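Local coordinates for protein disulfide isomerase (Pseudomonas aeruginosa, PDB 4N30) that is a DsbA-family thioredoxin-fold oxidoreductase of the machinery that introduces disulfide bonds, and probably exchanges thiols and disulfides in its protein substrates, at residues A54-E60 / L186-Q192; N87-R91 / F121-I125; Y61-C66 / H92-H98. All blocks are in the same frame, centred on the assembly; numbering follows the deposited sequence.

After the short strand 48-49, strand 56-62 enters the sheet; contacts 1 and 3 both use it. Contact 1 closes the longest loop, pairing 54-60 with 186-192 far down the chain, and the other two contacts are nested inside it. Contact 3 joins the end of the same strand to 92-98, closing a loop through helix 67-81 and strand 86-92. Contact 2 closes one from strand 86-92 into helix 99-131; its segments alternate with those of contact 3, so these two cross. Strand 86-92 flanks strand 56-62, where T57 OG1 meets N87 OD1. The three contacts tie the sheet to helix 99-131 and to the probable CxxC redox site at the start of helix 67-81.

Contact 1. Residues A54-E60 / L186-Q192; sequences ARWTINE and LVIRDNQ
R55 grips D190 side-on where strand 56-60 begins and its antiparallel neighbour 186-190 ends. R55 NE donates to D190 OD1 and R55 NH2 to D190 OD2, each at 2.9 Å, a salt bridge with one nitrogen on each carboxylate oxygen. The first bond lies in the guanidinium plane; the second is tilted from it; the two groups' planes are 44° apart. R55 carries its CG trans to the backbone N (chi1 170°) and bends at chi2, laying CG over the centre of the W56 ring and bringing the guanidinium over CZ2. W56 NE1 adds a weak bond to D190 OD2 at 3.2 Å. D190 OD1 also accepts from Q192 N, forming an Asx turn.

Behind this corner the strands pack tightly. T57 and R189 exchange two backbone bonds, as do N59 and V187. V187 O is gripped twice by one residue: N59 N and N59 ND2, the latter at 3.0 Å, arrive from opposite faces of the carbonyl plane. N59 OD1 turns instead to R91. On the other face I58 CG2 meets L186 CD2 at 3.9 Å, and I58 CG1 lies alongside I188 CG1; helix 67-81 packs on I58 through L76 and W79 and on L186 through Y72.

The loose side lies past D190. Exposed Q192 stacks its amide on the guanidinium face away from W56, planes 28° apart, but NH1 and OE1 have a poor angle for bonding. On the N59 face a water accepts from N59 ND2 and, weakly, from R189 NE. R55 NH1 reaches L219 O. The two-nitrogen grip of R55 probably offsets the D190 charge and would help keep the carboxylate ionised, and the pair fastens the start of one strand to the end of the other beside helix 205-216.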
loop_
_atom_site.group_PDB
_atom_site.type_symbol
_atom_site.label_atom_id
_atom_site.label_comp_id
_atom_site.label_asym_id
_atom_site.label_seq_id
_atom_site.Cartn_x
_atom_site.Cartn_y
_atom_site.Cartn_z
ATOM N N ALA A 54 11.512 12.197 0.801
ATOM C CA ALA A 54 12.350 11.300 0.007
ATOM C C ALA A 54 12.283 11.665 -1.493
ATOM O O ALA A 54 11.240 11.968 -2.074
ATOM C CB ALA A 54 11.958 9.832 0.237
ATOM N N ARG A 55 13.492 11.561 -2.057
ATOM C CA ARG A 55 13.633 11.770 -3.493
ATOM C C ARG A 55 12.784 10.739 -4.349
ATOM O O ARG A 55 12.170 11.182 -5.330
ATOM C CB ARG A 55 15.098 11.687 -3.917
ATOM C CG ARG A 55 15.235 11.652 -5.423
ATOM C CD ARG A 55 15.642 12.861 -6.090
ATOM N NE ARG A 55 15.923 12.558 -7.511
ATOM C CZ ARG A 55 17.089 12.657 -8.160
ATOM N NH1 ARG A 55 18.220 12.948 -7.506
ATOM N NH2 ARG A 55 17.097 12.434 -9.482
ATOM N N TRP A 56 12.804 9.442 -3.995
ATOM C CA TRP A 56 12.064 8.475 -4.843
ATOM C C TRP A 56 10.977 7.915 -3.978
ATOM O O TRP A 56 11.141 7.689 -2.757
ATOM C CB TRP A 56 12.997 7.333 -5.238
ATOM C CG TRP A 56 14.028 7.839 -6.226
ATOM C CD1 TRP A 56 13.872 8.116 -7.535
ATOM C CD2 TRP A 56 15.386 8.155 -5.883
ATOM N NE1 TRP A 56 15.094 8.581 -8.097
ATOM C CE2 TRP A 56 16.033 8.611 -7.112
ATOM C CE3 TRP A 56 16.163 8.060 -4.716
ATOM C CZ2 TRP A 56 17.375 9.010 -7.153
ATOM C CZ3 TRP A 56 17.558 8.391 -4.801
ATOM C CH2 TRP A 56 18.118 8.864 -6.004
ATOM N N THR A 57 9.838 7.651 -4.600
ATOM C CA THR A 57 8.686 7.029 -3.897
ATOM C C THR A 57 8.383 5.702 -4.608
ATOM O O THR A 57 8.155 5.687 -5.840
ATOM C CB THR A 57 7.492 7.869 -4.060
ATOM O OG1 THR A 57 7.646 9.048 -3.231
ATOM C CG2 THR A 57 6.143 7.154 -3.542
ATOM N N ILE A 58 8.365 4.625 -3.832
ATOM C CA ILE A 58 7.869 3.309 -4.309
ATOM C C ILE A 58 6.375 3.226 -4.049
ATOM O O ILE A 58 5.978 3.227 -2.831
ATOM C CB ILE A 58 8.552 2.159 -3.608
ATOM C CG1 ILE A 58 10.086 2.148 -3.857
ATOM C CG2 ILE A 58 7.922 0.826 -4.018
ATOM C CD1 ILE A 58 10.908 1.164 -3.018
ATOM N N ASN A 59 5.533 3.315 -5.074
ATOM C CA ASN A 59 4.100 3.066 -4.963
ATOM C C ASN A 59 3.833 1.594 -5.068
ATOM O O ASN A 59 4.171 1.002 -6.112
ATOM C CB ASN A 59 3.331 3.802 -6.083
ATOM C CG ASN A 59 3.424 5.281 -5.923
ATOM O OD1 ASN A 59 2.644 5.879 -5.179
ATOM N ND2 ASN A 59 4.406 5.891 -6.595
ATOM N N GLU A 60 3.391 0.984 -3.980
ATOM C CA GLU A 60 3.213 -0.482 -3.948
ATOM C C GLU A 60 1.726 -0.776 -4.103
ATOM O O GLU A 60 0.944 -0.525 -3.173
ATOM C CB GLU A 60 3.743 -1.066 -2.592
ATOM C CG GLU A 60 3.475 -2.561 -2.466
ATOM C CD GLU A 60 3.648 -3.128 -1.082
ATOM O OE1 GLU A 60 3.898 -2.451 -0.150
ATOM O OE2 GLU A 60 3.399 -4.375 -1.002
ATOM N N LEU A 186 4.949 -2.440 -8.483
ATOM C CA LEU A 186 5.547 -1.149 -8.055
ATOM C C LEU A 186 5.530 -0.126 -9.148
ATOM O O LEU A 186 5.849 -0.494 -10.265
ATOM C CB LEU A 186 6.972 -1.375 -7.556
ATOM C CG LEU A 186 7.144 -2.518 -6.583
ATOM C CD1 LEU A 186 8.635 -2.537 -6.110
ATOM C CD2 LEU A 186 6.203 -2.391 -5.369
ATOM N N VAL A 187 5.228 1.090 -8.780
ATOM C CA VAL A 187 5.501 2.241 -9.675
ATOM C C VAL A 187 6.481 3.090 -8.861
ATOM O O VAL A 187 6.054 3.666 -7.856
ATOM C CB VAL A 187 4.234 2.997 -10.086
ATOM C CG1 VAL A 187 4.668 4.264 -10.894
ATOM C CG2 VAL A 187 3.319 2.139 -10.932
ATOM N N ILE A 188 7.728 3.201 -9.344
ATOM C CA ILE A 188 8.730 3.974 -8.594
ATOM C C ILE A 188 8.835 5.314 -9.301
ATOM O O ILE A 188 9.119 5.359 -10.476
ATOM C CB ILE A 188 10.078 3.276 -8.575
ATOM C CG1 ILE A 188 9.951 1.838 -8.031
ATOM C CG2 ILE A 188 11.084 4.156 -7.789
ATOM C CD1 ILE A 188 11.262 1.064 -7.926
ATOM N N ARG A 189 8.549 6.404 -8.578
ATOM C CA ARG A 189 8.548 7.755 -9.125
ATOM C C ARG A 189 9.780 8.473 -8.572
ATOM O O ARG A 189 10.066 8.474 -7.364
ATOM C CB ARG A 189 7.277 8.426 -8.722
ATOM C CG ARG A 189 7.237 9.885 -9.264
ATOM C CD ARG A 189 5.874 10.496 -9.215
ATOM N NE ARG A 189 4.904 9.567 -9.811
ATOM C CZ ARG A 189 4.711 9.292 -11.102
ATOM N NH1 ARG A 189 5.402 9.904 -12.064
ATOM N NH2 ARG A 189 3.761 8.387 -11.436
ATOM N N ASP A 190 10.463 9.240 -9.444
ATOM C CA ASP A 190 11.456 10.224 -9.005
ATOM C C ASP A 190 10.763 11.581 -8.802
ATOM O O ASP A 190 10.186 12.132 -9.719
ATOM C CB ASP A 190 12.499 10.326 -10.151
ATOM C CG ASP A 190 13.655 11.202 -9.823
ATOM O OD1 ASP A 190 13.469 12.186 -9.029
ATOM O OD2 ASP A 190 14.767 10.923 -10.240
ATOM N N ASN A 191 10.674 11.960 -7.514
ATOM C CA ASN A 191 9.929 13.157 -7.142
ATOM C C ASN A 191 10.595 14.466 -7.648
ATOM O O ASN A 191 9.939 15.517 -7.597
ATOM C CB ASN A 191 9.736 13.151 -5.631
ATOM C CG ASN A 191 8.855 11.994 -5.177
ATOM O OD1 ASN A 191 9.217 11.329 -4.209
ATOM N ND2 ASN A 191 7.731 11.838 -5.829
ATOM N N GLN A 192 11.845 14.392 -8.024
ATOM C CA GLN A 192 12.586 15.565 -8.564
ATOM C C GLN A 192 12.231 15.767 -10.015
ATOM O O GLN A 192 12.142 16.936 -10.492
ATOM C CB GLN A 192 14.056 15.355 -8.327
ATOM C CG GLN A 192 14.956 16.562 -8.721
ATOM C CD GLN A 192 16.393 16.166 -8.421
ATOM O OE1 GLN A 192 16.736 15.958 -7.279
ATOM N NE2 GLN A 192 17.218 15.991 -9.478
HETATM O O HOH W 1 4.206 8.855 -6.493
#

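Contact 2. Residues N87-R91 / F121-I125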
loop_
_atom_site.group_PDB
_atom_site.type_symbol
_atom_site.label_atom_id
_atom_site.label_comp_id
_atom_site.label_asym_id
_atom_site.label_seq_id
_atom_site.Cartn_x
_atom_site.Cartn_y
_atom_site.Cartn_z
ATOM N N ASN A 87 10.896 6.501 -0.167
ATOM C CA ASN A 87 9.749 6.218 0.719
ATOM C C ASN A 87 8.811 5.289 -0.006
ATOM O O ASN A 87 9.080 4.827 -1.119
ATOM C CB ASN A 87 9.134 7.540 1.233
ATOM C CG ASN A 87 8.482 8.322 0.152
ATOM O OD1 ASN A 87 8.082 7.858 -0.887
ATOM N ND2 ASN A 87 8.345 9.627 0.436
ATOM N N LEU A 88 7.764 4.907 0.711
ATOM C CA LEU A 88 6.827 3.852 0.262
ATOM C C LEU A 88 5.421 4.346 0.430
ATOM O O LEU A 88 5.079 4.880 1.523
ATOM C CB LEU A 88 7.063 2.577 1.174
ATOM C CG LEU A 88 6.019 1.484 1.045
ATOM C CD1 LEU A 88 6.056 0.825 -0.351
ATOM C CD2 LEU A 88 6.328 0.380 2.033
ATOM N N VAL A 89 4.595 4.257 -0.609
ATOM C CA VAL A 89 3.187 4.582 -0.498
ATOM C C VAL A 89 2.348 3.422 -0.857
ATOM O O VAL A 89 2.573 2.796 -1.952
ATOM C CB VAL A 89 2.826 5.826 -1.373
ATOM C CG1 VAL A 89 1.332 6.057 -1.334
ATOM C CG2 VAL A 89 3.610 7.061 -0.865
ATOM N N TRP A 90 1.464 2.960 0.035
ATOM C CA TRP A 90 0.597 1.837 -0.275
ATOM C C TRP A 90 -0.458 2.319 -1.253
ATOM O O TRP A 90 -1.142 3.328 -0.909
ATOM C CB TRP A 90 -0.084 1.362 1.004
ATOM C CG TRP A 90 -1.104 0.241 0.829
ATOM C CD1 TRP A 90 -2.427 0.345 0.460
ATOM C CD2 TRP A 90 -0.872 -1.180 1.003
ATOM N NE1 TRP A 90 -3.015 -0.863 0.459
ATOM C CE2 TRP A 90 -2.126 -1.824 0.796
ATOM C CE3 TRP A 90 0.253 -1.920 1.410
ATOM C CZ2 TRP A 90 -2.278 -3.202 0.933
ATOM C CZ3 TRP A 90 0.078 -3.291 1.581
ATOM C CH2 TRP A 90 -1.180 -3.898 1.337
ATOM N N ARG A 91 -0.699 1.620 -2.335
ATOM C CA ARG A 91 -1.804 1.909 -3.235
ATOM C C ARG A 91 -2.686 0.696 -3.288
ATOM O O ARG A 91 -2.250 -0.445 -3.401
ATOM C CB ARG A 91 -1.248 2.225 -4.643
ATOM C CG ARG A 91 -0.203 3.354 -4.702
ATOM C CD ARG A 91 -0.661 4.666 -4.126
ATOM N NE ARG A 91 -1.584 5.153 -5.066
ATOM C CZ ARG A 91 -1.285 5.847 -6.178
ATOM N NH1 ARG A 91 -0.033 6.130 -6.527
ATOM N NH2 ARG A 91 -2.283 6.202 -6.985
ATOM N N PHE A 121 -2.418 3.115 10.241
ATOM C CA PHE A 121 -2.591 2.542 8.935
ATOM C C PHE A 121 -1.632 1.361 8.725
ATOM O O PHE A 121 -2.082 0.238 8.393
ATOM C CB PHE A 121 -2.354 3.615 7.856
ATOM C CG PHE A 121 -2.369 3.096 6.450
ATOM C CD1 PHE A 121 -3.562 3.145 5.766
ATOM C CD2 PHE A 121 -1.249 2.612 5.791
ATOM C CE1 PHE A 121 -3.660 2.733 4.436
ATOM C CE2 PHE A 121 -1.346 2.209 4.451
ATOM C CZ PHE A 121 -2.564 2.237 3.803
ATOM N N TRP A 122 -0.362 1.548 8.998
ATOM C CA TRP A 122 0.591 0.472 8.776
ATOM C C TRP A 122 0.503 -0.620 9.814
ATOM O O TRP A 122 0.689 -1.772 9.454
ATOM C CB TRP A 122 2.021 1.060 8.667
ATOM C CG TRP A 122 2.192 1.838 7.420
ATOM C CD1 TRP A 122 2.144 3.224 7.279
ATOM C CD2 TRP A 122 2.429 1.329 6.106
ATOM N NE1 TRP A 122 2.292 3.596 5.962
ATOM C CE2 TRP A 122 2.508 2.466 5.204
ATOM C CE3 TRP A 122 2.591 0.010 5.547
ATOM C CZ2 TRP A 122 2.687 2.297 3.848
ATOM C CZ3 TRP A 122 2.820 -0.128 4.178
ATOM C CH2 TRP A 122 2.850 1.028 3.337
ATOM N N SER A 123 0.091 -0.283 11.024
ATOM C CA SER A 123 -0.187 -1.309 12.001
ATOM C C SER A 123 -1.389 -2.140 11.603
ATOM O O SER A 123 -1.376 -3.364 11.813
ATOM C CB SER A 123 -0.372 -0.730 13.415
ATOM O OG SER A 123 0.856 -0.245 13.879
ATOM N N ALA A 124 -2.382 -1.537 10.975
ATOM C CA ALA A 124 -3.617 -2.269 10.572
ATOM C C ALA A 124 -3.222 -3.170 9.409
ATOM O O ALA A 124 -3.785 -4.284 9.251
ATOM C CB ALA A 124 -4.746 -1.346 10.208
ATOM N N ILE A 125 -2.363 -2.687 8.483
ATOM C CA ILE A 125 -1.876 -3.571 7.384
ATOM C C ILE A 125 -1.233 -4.846 7.960
ATOM O O ILE A 125 -1.531 -6.003 7.553
ATOM C CB ILE A 125 -0.883 -2.795 6.498
ATOM C CG1 ILE A 125 -1.667 -1.804 5.621
ATOM C CG2 ILE A 125 -0.066 -3.799 5.592
ATOM C CD1 ILE A 125 -0.884 -0.916 4.740
#
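W90 presents one face of its indole to I125 and F121, two residues one helical turn apart. Its CG stands opposite the backbone N (chi1 176°), which carries the ring out from strand 87-91 to the helix. I125 holds its CG1 trans to the carbonyl carbon, and the extended end (chi2 177°) carries CD1 over the six-membered ring, 3.9 Å from the centroid, a CH-pi contact. F121 brings its edge to the five-membered ring in an offset edge-to-face pair, centroids 5.5 Å apart and planes at 75°; F121 CE2 also touches W90 CB at 3.8 Å. W122 reaches toward the strand with the far corner of its indole, where CH2 meets both W90 CB and L88 CD2, each at 3.8 Å. One face of the W122 ring is overlaid by F121 CD2 and I125 CD1, so the three helix side chains pack as one cluster. The contact is buried, without hydrogen bonds across it. Helix 99-131, part of the helical region that packs on the thioredoxin-fold sheet as in DsbA relatives, is thus seated against strand 86-92, with T73 and K77 of helix 67-81 beside W90 and W122, and Y49 of strand 48-49 meeting W122 edge-to-face.

Contact 3. Residues Y61-C66 / H92-H98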
loop_
_atom_site.group_PDB
_atom_site.type_symbol
_atom_site.label_atom_id
_atom_site.label_comp_id
_atom_site.label_asym_id
_atom_site.label_seq_id
_atom_site.Cartn_x
_atom_site.Cartn_y
_atom_site.Cartn_z
ATOM N N TYR A 61 1.312 -1.193 -5.271
ATOM C CA TYR A 61 -0.057 -1.607 -5.517
ATOM C C TYR A 61 -0.243 -2.978 -4.933
ATOM O O TYR A 61 0.419 -3.962 -5.342
ATOM C CB TYR A 61 -0.380 -1.621 -7.026
ATOM C CG TYR A 61 -0.503 -0.218 -7.564
ATOM C CD1 TYR A 61 -1.754 0.379 -7.688
ATOM C CD2 TYR A 61 0.638 0.524 -7.950
ATOM C CE1 TYR A 61 -1.904 1.700 -8.121
ATOM C CE2 TYR A 61 0.503 1.861 -8.401
ATOM C CZ TYR A 61 -0.775 2.361 -8.508
ATOM O OH TYR A 61 -0.938 3.699 -8.901
ATOM N N ALA A 62 -1.145 -3.104 -3.973
ATOM C CA ALA A 62 -1.191 -4.287 -3.118
ATOM C C ALA A 62 -2.577 -4.619 -2.613
ATOM O O ALA A 62 -3.514 -3.797 -2.644
ATOM C CB ALA A 62 -0.244 -4.112 -1.939
ATOM N N ASP A 63 -2.704 -5.884 -2.217
ATOM C CA ASP A 63 -4.012 -6.525 -1.871
ATOM C C ASP A 63 -3.755 -7.307 -0.568
ATOM O O ASP A 63 -2.765 -8.053 -0.455
ATOM C CB ASP A 63 -4.301 -7.472 -3.074
ATOM C CG ASP A 63 -5.392 -8.500 -2.821
ATOM O OD1 ASP A 63 -5.852 -8.733 -1.723
ATOM O OD2 ASP A 63 -5.804 -9.104 -3.891
ATOM N N LEU A 64 -4.598 -7.036 0.443
ATOM C CA LEU A 64 -4.372 -7.562 1.785
ATOM C C LEU A 64 -4.712 -9.074 1.860
ATOM O O LEU A 64 -4.349 -9.660 2.906
ATOM C CB LEU A 64 -5.221 -6.732 2.756
ATOM C CG LEU A 64 -4.533 -5.379 3.025
ATOM C CD1 LEU A 64 -5.564 -4.339 3.523
ATOM C CD2 LEU A 64 -3.362 -5.489 4.021
ATOM N N GLU A 65 -5.279 -9.666 0.844
ATOM C CA GLU A 65 -5.455 -11.110 0.683
ATOM C C GLU A 65 -4.349 -11.749 -0.096
ATOM O O GLU A 65 -4.384 -13.001 -0.229
ATOM C CB GLU A 65 -6.836 -11.411 0.068
ATOM C CG GLU A 65 -8.015 -11.081 0.994
ATOM C CD GLU A 65 -7.953 -11.927 2.233
ATOM O OE1 GLU A 65 -7.427 -11.498 3.230
ATOM O OE2 GLU A 65 -8.395 -13.102 2.170
ATOM N N CYS A 66 -3.436 -11.002 -0.659
ATOM C CA CYS A 66 -2.452 -11.589 -1.609
ATOM C C CYS A 66 -1.243 -12.085 -0.867
ATOM O O CYS A 66 -0.599 -11.419 -0.046
ATOM C CB CYS A 66 -2.060 -10.451 -2.576
ATOM S SG CYS A 66 -0.580 -10.894 -3.550
ATOM N N HIS A 92 -4.002 0.871 -3.302
ATOM C CA HIS A 92 -4.933 -0.255 -3.261
ATOM C C HIS A 92 -5.121 -0.885 -4.569
ATOM O O HIS A 92 -5.592 -0.220 -5.537
ATOM C CB HIS A 92 -6.279 0.208 -2.681
ATOM C CG HIS A 92 -6.184 0.644 -1.300
ATOM N ND1 HIS A 92 -6.041 -0.219 -0.255
ATOM C CD2 HIS A 92 -6.276 1.933 -0.759
ATOM C CE1 HIS A 92 -6.005 0.505 0.878
ATOM N NE2 HIS A 92 -6.108 1.817 0.577
ATOM N N LEU A 93 -4.964 -2.224 -4.616
ATOM C CA LEU A 93 -5.443 -2.989 -5.715
ATOM C C LEU A 93 -5.884 -4.342 -5.175
ATOM O O LEU A 93 -5.340 -5.369 -5.512
ATOM C CB LEU A 93 -4.377 -3.114 -6.789
ATOM C CG LEU A 93 -4.779 -3.838 -8.082
ATOM C CD1 LEU A 93 -5.919 -3.064 -8.734
ATOM C CD2 LEU A 93 -3.598 -3.952 -9.043
ATOM N N PRO A 94 -7.070 -4.354 -4.526
ATOM C CA PRO A 94 -7.658 -5.626 -4.147
ATOM C C PRO A 94 -8.061 -6.359 -5.410
ATOM O O PRO A 94 -8.806 -5.820 -6.229
ATOM C CB PRO A 94 -8.903 -5.211 -3.312
ATOM C CG PRO A 94 -9.159 -3.786 -3.754
ATOM C CD PRO A 94 -7.834 -3.175 -4.061
ATOM N N LEU A 95 -7.647 -7.583 -5.583
ATOM C CA LEU A 95 -7.843 -8.328 -6.846
ATOM C C LEU A 95 -9.208 -8.974 -6.791
ATOM O O LEU A 95 -9.659 -9.467 -5.761
ATOM C CB LEU A 95 -6.776 -9.407 -7.036
ATOM C CG LEU A 95 -5.341 -8.827 -7.177
ATOM C CD1 LEU A 95 -4.392 -10.026 -7.276
ATOM C CD2 LEU A 95 -5.284 -7.904 -8.392
ATOM N N GLN A 96 -9.902 -8.997 -7.919
ATOM C CA GLN A 96 -11.252 -9.530 -7.971
ATOM C C GLN A 96 -11.314 -10.966 -7.454
ATOM O O GLN A 96 -12.317 -11.318 -6.803
ATOM C CB GLN A 96 -11.780 -9.474 -9.428
ATOM C CG GLN A 96 -13.269 -9.850 -9.571
ATOM C CD GLN A 96 -14.239 -8.939 -8.771
ATOM O OE1 GLN A 96 -14.038 -7.764 -8.684
ATOM N NE2 GLN A 96 -15.236 -9.584 -8.162
ATOM N N MET A 97 -10.286 -11.803 -7.702
ATOM C CA MET A 97 -10.347 -13.201 -7.235
ATOM C C MET A 97 -10.299 -13.313 -5.709
ATOM O O MET A 97 -10.610 -14.396 -5.220
ATOM C CB MET A 97 -9.215 -14.011 -7.879
ATOM C CG MET A 97 -7.829 -13.656 -7.287
ATOM S SD MET A 97 -6.560 -14.239 -8.377
ATOM C CE MET A 97 -5.123 -13.923 -7.363
ATOM N N HIS A 98 -9.939 -12.213 -5.020
ATOM C CA HIS A 98 -9.989 -12.195 -3.586
ATOM C C HIS A 98 -11.261 -11.636 -2.976
ATOM O O HIS A 98 -11.395 -11.579 -1.735
ATOM C CB HIS A 98 -8.715 -11.537 -3.011
ATOM C CG HIS A 98 -7.469 -12.226 -3.367
ATOM N ND1 HIS A 98 -7.223 -13.587 -3.392
ATOM C CD2 HIS A 98 -6.296 -11.613 -3.686
ATOM C CE1 HIS A 98 -5.913 -13.786 -3.742
ATOM N NE2 HIS A 98 -5.366 -12.579 -3.919
HETATM O O HOH W 2 -5.694 -3.004 -0.802
#
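E65 sets its CB over one face of the H98 imidazole, 4.0 Å from the ring centroid, a CH-pi contact across the two loops. The carboxylate of E65 bends away at chi2 (-62°) with its plane almost perpendicular to the ring, 86° apart, and is held instead by S132 and by the backbone N of G136 and G138. The position of D63 OD2 beside H98, and with it the bond from L95 N, is less certain. D63 OD1 accepts from E65 N at 2.8 Å, an Asx turn inside the type I turn from D63 to C66. D63 CB rests against L93 O at 3.4 Å. Before the turn, L93 N donates to A62 O at 2.9 Å, a nearly straight bond (170°) that continues the parallel pairing of strands 56-62 and 86-92. A water donates to the same oxygen and meets H92 ND1 at the edge of its ring, while H92 NE2 is bonded to E110. Y61 CB lies 4.3 Å from L93 CB, with L93 at the edge of the tyrosine ring. C66 occupies the N-cap of helix 67-81, its side chain capping a backbone N. With C69 it forms a CxxC at a helix start, consistent with the redox site of the thioredoxin fold.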